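Pectate lyase II (Xanthomonas campestris pv. campestris, PDB 2QY1) probably cleaves pectate by lyase chemistry, as a secreted polysaccharide lyase of family 1 built on a parallel beta-helix. Local coordinates at residues Trp264-Gly272 against Ala289-Phe298. The protein carries 2 engineered substitutions. Numbering follows the deposited sequence.
Sequences WDLINNYVG and ATNWISTKVF
W264 and T295 meet through both backbone and side chain, a worked example of how an edge strand of the parallel beta-helix can be covered by irregular chain. Strand 263-267 pairs on one side with strand 238-242; along its other side runs 289-298, which forms no regular strand, and side-chain hydroxyls and a carboxylate share the bonding with the backbone. T295 OG1 takes the W264 N-H at 2.9 Å and, with chi1 at 52° setting it between its own backbone N and carbonyl carbon, also lies over one face of the W264 indole, toward its rim. The W264 carbonyl oxygen is gripped twice, by T295 N at 2.8 Å, nearly in line with the C=O bond, and by K296 N, from above the carbonyl plane. Further along, L266 N donates to S294 OG at 2.7 Å, while D265 OD2 receives F298 N on its anti side, 18° out of the carboxylate plane.

The tightly packed part centres on the buried W264. A289 CB approaches its indole obliquely, and at the ring edge NE1 reaches I293 O only weakly, at 3.3 Å, with a water bridging the two. L266 continues the packing, its CD2 coming to the edge of the W292 indole, which F246 and V253 of strand 245-255 also touch.

Toward solvent the fit is looser. Exposed V271 lays CG2 over the six-membered ring of W292, 3.8 Å from its centroid, an outer CH-pi contact. A second water joins S294 OG to D265 OD1, the latter weakly, and near exposed V297 the K296 side chain leads away from 264-272 and makes a cation-pi contact with Y263. The chemistry implies a divided exchange: hydroxyls meet the strand's outward N-H groups of W264 and L266, two backbone N-H groups meet its W264 carbonyl, and D265 returns an acceptor to the loop.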
ATOM      1  N   TRP A 264      -3.132  14.290 -13.013  1.00 22.46           N
ATOM      2  CA  TRP A 264      -1.904  13.514 -13.193  1.00 22.33           C
ATOM      3  C   TRP A 264      -0.869  14.160 -14.109  1.00 22.17           C
ATOM      4  O   TRP A 264      -1.211  14.834 -15.084  1.00 22.25           O
ATOM      5  CB  TRP A 264      -2.216  12.091 -13.675  1.00 22.28           C
ATOM      6  CG  TRP A 264      -3.245  12.012 -14.762  1.00 22.26           C
ATOM      7  CD1 TRP A 264      -3.061  12.267 -16.088  1.00 22.34           C
ATOM      8  CD2 TRP A 264      -4.621  11.642 -14.612  1.00 22.32           C
ATOM      9  NE1 TRP A 264      -4.238  12.083 -16.778  1.00 22.40           N
ATOM     10  CE2 TRP A 264      -5.211  11.697 -15.894  1.00 22.51           C
ATOM     11  CE3 TRP A 264      -5.412  11.265 -13.517  1.00 22.41           C
ATOM     12  CZ2 TRP A 264      -6.559  11.393 -16.114  1.00 22.44           C
ATOM     13  CZ3 TRP A 264      -6.753  10.965 -13.736  1.00 22.28           C
ATOM     14  CH2 TRP A 264      -7.311  11.028 -15.024  1.00 22.38           C
ATOM     15  N   ASP A 265       0.398  13.942 -13.764  1.00 21.99           N
ATOM     16  CA  ASP A 265       1.540  14.343 -14.574  1.00 21.76           C
ATOM     17  C   ASP A 265       2.196  13.058 -15.085  1.00 21.70           C
ATOM     18  O   ASP A 265       2.816  12.313 -14.317  1.00 21.71           O
ATOM     19  CB  ASP A 265       2.521  15.162 -13.724  1.00 21.90           C
ATOM     20  CG  ASP A 265       3.534  15.938 -14.558  1.00 21.84           C
ATOM     21  OD1 ASP A 265       3.825  15.538 -15.704  1.00 22.20           O
ATOM     22  OD2 ASP A 265       4.054  16.955 -14.053  1.00 22.04           O
ATOM     23  N   LEU A 266       2.033  12.799 -16.379  1.00 21.46           N
ATOM     24  CA  LEU A 266       2.472  11.546 -16.994  1.00 21.33           C
ATOM     25  C   LEU A 266       3.756  11.724 -17.796  1.00 21.38           C
ATOM     26  O   LEU A 266       3.846  12.613 -18.641  1.00 21.14           O
ATOM     27  CB  LEU A 266       1.369  10.983 -17.899  1.00 21.26           C
ATOM     28  CG  LEU A 266       0.088  10.433 -17.258  1.00 21.10           C
ATOM     29  CD1 LEU A 266      -1.052  10.421 -18.266  1.00 20.50           C
ATOM     30  CD2 LEU A 266       0.304   9.042 -16.689  1.00 20.37           C
ATOM     31  N   ILE A 267       4.752  10.883 -17.515  1.00 21.47           N
ATOM     32  CA  ILE A 267       6.006  10.878 -18.278  1.00 21.60           C
ATOM     33  C   ILE A 267       6.618   9.478 -18.336  1.00 21.54           C
ATOM     34  O   ILE A 267       6.658   8.765 -17.328  1.00 21.45           O
ATOM     35  CB  ILE A 267       7.089  11.863 -17.715  1.00 21.76           C
ATOM     36  CG1 ILE A 267       6.487  13.008 -16.886  1.00 22.03           C
ATOM     37  CG2 ILE A 267       7.954  12.418 -18.852  1.00 21.99           C
ATOM     38  CD1 ILE A 267       6.312  12.691 -15.405  1.00 21.66           C
ATOM     39  N   ASN A 268       7.078   9.095 -19.526  1.00 21.46           N
ATOM     40  CA  ASN A 268       7.905   7.895 -19.741  1.00 21.46           C
ATOM     41  C   ASN A 268       7.303   6.548 -19.328  1.00 21.43           C
ATOM     42  O   ASN A 268       8.037   5.582 -19.112  1.00 21.30           O
ATOM     43  CB  ASN A 268       9.293   8.069 -19.096  1.00 21.41           C
ATOM     44  CG  ASN A 268      10.107   9.176 -19.738  1.00 21.48           C
ATOM     45  OD1 ASN A 268       9.931   9.499 -20.915  1.00 21.87           O
ATOM     46  ND2 ASN A 268      11.015   9.761 -18.965  1.00 21.42           N
ATOM     47  N   ASN A 269       5.979   6.475 -19.231  1.00 21.56           N
ATOM     48  CA  ASN A 269       5.314   5.220 -18.880  1.00 21.72           C
ATOM     49  C   ASN A 269       5.355   4.221 -20.029  1.00 21.81           C
ATOM     50  O   ASN A 269       5.100   4.582 -21.176  1.00 21.95           O
ATOM     51  CB  ASN A 269       3.866   5.473 -18.448  1.00 21.59           C
ATOM     52  CG  ASN A 269       3.771   6.288 -17.172  1.00 21.35           C
ATOM     53  OD1 ASN A 269       3.398   7.460 -17.200  1.00 21.11           O
ATOM     54  ND2 ASN A 269       4.118   5.674 -16.048  1.00 20.32           N
ATOM     55  N   TYR A 270       5.701   2.973 -19.719  1.00 22.08           N
ATOM     56  CA  TYR A 270       5.638   1.893 -20.699  1.00 22.24           C
ATOM     57  C   TYR A 270       4.215   1.357 -20.751  1.00 22.35           C
ATOM     58  O   TYR A 270       3.695   0.849 -19.755  1.00 22.18           O
ATOM     59  CB  TYR A 270       6.621   0.763 -20.364  1.00 22.27           C
ATOM     60  CG  TYR A 270       6.653  -0.343 -21.405  1.00 22.28           C
ATOM     61  CD1 TYR A 270       7.657  -0.386 -22.377  1.00 22.10           C
ATOM     62  CD2 TYR A 270       5.674  -1.338 -21.429  1.00 21.89           C
ATOM     63  CE1 TYR A 270       7.686  -1.395 -23.341  1.00 22.22           C
ATOM     64  CE2 TYR A 270       5.691  -2.347 -22.391  1.00 22.22           C
ATOM     65  CZ  TYR A 270       6.701  -2.370 -23.339  1.00 22.31           C
ATOM     66  OH  TYR A 270       6.721  -3.370 -24.284  1.00 22.51           O
ATOM     67  N   VAL A 271       3.597   1.473 -21.922  1.00 22.50           N
ATOM     68  CA  VAL A 271       2.228   1.010 -22.134  1.00 22.68           C
ATOM     69  C   VAL A 271       2.246  -0.226 -23.034  1.00 22.75           C
ATOM     70  O   VAL A 271       2.495  -0.127 -24.236  1.00 22.70           O
ATOM     71  CB  VAL A 271       1.344   2.126 -22.750  1.00 22.71           C
ATOM     72  CG1 VAL A 271      -0.113   1.698 -22.801  1.00 22.60           C
ATOM     73  CG2 VAL A 271       1.488   3.418 -21.955  1.00 22.87           C
ATOM     74  N   GLY A 272       1.989  -1.388 -22.443  1.00 22.85           N
ATOM     75  CA  GLY A 272       2.036  -2.654 -23.176  1.00 23.02           C
ATOM     76  C   GLY A 272       0.715  -3.024 -23.820  1.00 23.18           C
ATOM     77  O   GLY A 272      -0.116  -2.157 -24.105  1.00 23.09           O
ATOM     78  N   ALA A 289      -7.368   8.602 -18.913  1.00 23.43           N
ATOM     79  CA  ALA A 289      -6.145   8.987 -19.623  1.00 23.13           C
ATOM     80  C   ALA A 289      -5.913   8.109 -20.857  1.00 22.96           C
ATOM     81  O   ALA A 289      -4.867   7.468 -20.992  1.00 22.81           O
ATOM     82  CB  ALA A 289      -4.947   8.928 -18.680  1.00 23.05           C
ATOM     83  N   THR A 290      -6.895   8.097 -21.759  1.00 22.86           N
ATOM     84  CA  THR A 290      -6.899   7.210 -22.927  1.00 22.84           C
ATOM     85  C   THR A 290      -5.704   7.455 -23.854  1.00 22.78           C
ATOM     86  O   THR A 290      -5.180   6.520 -24.463  1.00 22.81           O
ATOM     87  CB  THR A 290      -8.235   7.324 -23.710  1.00 22.92           C
ATOM     88  OG1 THR A 290      -9.332   7.107 -22.813  1.00 22.90           O
ATOM     89  CG2 THR A 290      -8.311   6.298 -24.834  1.00 23.12           C
ATOM     90  N   ASN A 291      -5.271   8.708 -23.942  1.00 22.69           N
ATOM     91  CA  ASN A 291      -4.147   9.078 -24.800  1.00 22.73           C
ATOM     92  C   ASN A 291      -2.862   9.376 -24.027  1.00 22.74           C
ATOM     93  O   ASN A 291      -1.863   9.804 -24.612  1.00 22.61           O
ATOM     94  CB  ASN A 291      -4.537  10.250 -25.696  1.00 22.67           C
ATOM     95  CG  ASN A 291      -5.621   9.879 -26.680  1.00 22.72           C
ATOM     96  OD1 ASN A 291      -5.389   9.103 -27.604  1.00 22.80           O
ATOM     97  ND2 ASN A 291      -6.815  10.420 -26.480  1.00 22.73           N
ATOM     98  N   TRP A 292      -2.904   9.140 -22.716  1.00 22.88           N
ATOM     99  CA  TRP A 292      -1.745   9.298 -21.826  1.00 23.01           C
ATOM    100  C   TRP A 292      -1.209  10.733 -21.775  1.00 23.15           C
ATOM    101  O   TRP A 292       0.004  10.960 -21.714  1.00 23.17           O
ATOM    102  CB  TRP A 292      -0.647   8.282 -22.176  1.00 23.02           C
ATOM    103  CG  TRP A 292      -1.116   6.878 -21.985  1.00 23.19           C
ATOM    104  CD1 TRP A 292      -1.757   6.093 -22.903  1.00 23.30           C
ATOM    105  CD2 TRP A 292      -1.024   6.103 -20.787  1.00 23.19           C
ATOM    106  NE1 TRP A 292      -2.056   4.869 -22.352  1.00 23.38           N
ATOM    107  CE2 TRP A 292      -1.617   4.848 -21.055  1.00 23.26           C
ATOM    108  CE3 TRP A 292      -0.489   6.341 -19.514  1.00 23.32           C
ATOM    109  CZ2 TRP A 292      -1.690   3.834 -20.097  1.00 22.99           C
ATOM    110  CZ3 TRP A 292      -0.562   5.331 -18.560  1.00 23.17           C
ATOM    111  CH2 TRP A 292      -1.161   4.094 -18.859  1.00 23.23           C
ATOM    112  N   ILE A 293      -2.133  11.692 -21.776  1.00 23.23           N
ATOM    113  CA  ILE A 293      -1.791  13.109 -21.706  1.00 23.53           C
ATOM    114  C   ILE A 293      -1.969  13.641 -20.277  1.00 23.47           C
ATOM    115  O   ILE A 293      -2.951  13.323 -19.604  1.00 23.48           O
ATOM    116  CB  ILE A 293      -2.589  13.943 -22.771  1.00 23.55           C
ATOM    117  CG1 ILE A 293      -1.836  15.226 -23.162  1.00 24.21           C
ATOM    118  CG2 ILE A 293      -4.054  14.181 -22.349  1.00 24.00           C
ATOM    119  CD1 ILE A 293      -2.080  16.444 -22.276  1.00 24.86           C
ATOM    120  N   SER A 294      -1.002  14.437 -19.822  1.00 23.45           N
ATOM    121  CA  SER A 294      -1.019  15.011 -18.475  1.00 23.47           C
ATOM    122  C   SER A 294      -2.146  16.027 -18.281  1.00 23.54           C
ATOM    123  O   SER A 294      -2.397  16.862 -19.151  1.00 23.36           O
ATOM    124  CB  SER A 294       0.327  15.668 -18.160  1.00 23.47           C
ATOM    125  OG  SER A 294       1.385  14.724 -18.213  1.00 23.38           O
ATOM    126  N   THR A 295      -2.819  15.955 -17.136  1.00 23.62           N
ATOM    127  CA  THR A 295      -3.920  16.880 -16.838  1.00 23.80           C
ATOM    128  C   THR A 295      -3.498  18.024 -15.913  1.00 24.07           C
ATOM    129  O   THR A 295      -4.164  19.061 -15.857  1.00 24.05           O
ATOM    130  CB  THR A 295      -5.158  16.153 -16.271  1.00 23.83           C
ATOM    131  OG1 THR A 295      -4.771  15.337 -15.157  1.00 23.28           O
ATOM    132  CG2 THR A 295      -5.800  15.279 -17.344  1.00 23.66           C
ATOM    133  N   LYS A 296      -2.398  17.823 -15.191  1.00 24.31           N
ATOM    134  CA  LYS A 296      -1.758  18.884 -14.410  1.00 24.73           C
ATOM    135  C   LYS A 296      -0.265  18.634 -14.263  1.00 24.86           C
ATOM    136  O   LYS A 296       0.179  17.486 -14.207  1.00 24.95           O
ATOM    137  CB  LYS A 296      -2.384  19.014 -13.018  1.00 24.77           C
ATOM    138  CG  LYS A 296      -3.443  20.093 -12.901  1.00 25.33           C
ATOM    139  CD  LYS A 296      -3.838  20.317 -11.450  1.00 26.00           C
ATOM    140  CE  LYS A 296      -5.040  21.242 -11.342  1.00 26.57           C
ATOM    141  NZ  LYS A 296      -5.439  21.450  -9.924  1.00 27.04           N
ATOM    142  N   VAL A 297       0.504  19.718 -14.205  1.00 24.95           N
ATOM    143  CA  VAL A 297       1.917  19.634 -13.861  1.00 25.10           C
ATOM    144  C   VAL A 297       2.047  19.485 -12.342  1.00 25.03           C
ATOM    145  O   VAL A 297       1.314  20.125 -11.583  1.00 25.12           O
ATOM    146  CB  VAL A 297       2.726  20.853 -14.406  1.00 25.11           C
ATOM    147  CG1 VAL A 297       2.267  22.170 -13.770  1.00 25.59           C
ATOM    148  CG2 VAL A 297       4.225  20.648 -14.219  1.00 25.35           C
ATOM    149  N   PHE A 298       2.954  18.615 -11.906  1.00 24.98           N
ATOM    150  CA  PHE A 298       3.223  18.438 -10.482  1.00 24.86           C
ATOM    151  C   PHE A 298       3.634  19.789  -9.885  1.00 24.97           C
ATOM    152  O   PHE A 298       4.613  20.389 -10.331  1.00 25.02           O
ATOM    153  CB  PHE A 298       4.300  17.377 -10.269  1.00 24.72           C
ATOM    154  CG  PHE A 298       4.325  16.807  -8.883  1.00 24.49           C
ATOM    155  CD1 PHE A 298       3.376  15.869  -8.479  1.00 24.02           C
ATOM    156  CD2 PHE A 298       5.303  17.199  -7.978  1.00 24.24           C
ATOM    157  CE1 PHE A 298       3.401  15.337  -7.193  1.00 23.58           C
ATOM    158  CE2 PHE A 298       5.335  16.674  -6.689  1.00 23.95           C
ATOM    159  CZ  PHE A 298       4.383  15.742  -6.298  1.00 24.00           C
TER
HETATM  160  O   HOH W   1      -5.439  12.348 -19.674  1.00 28.49           O
HETATM  161  O   HOH W   2       3.478  16.601 -18.948  1.00 45.00           O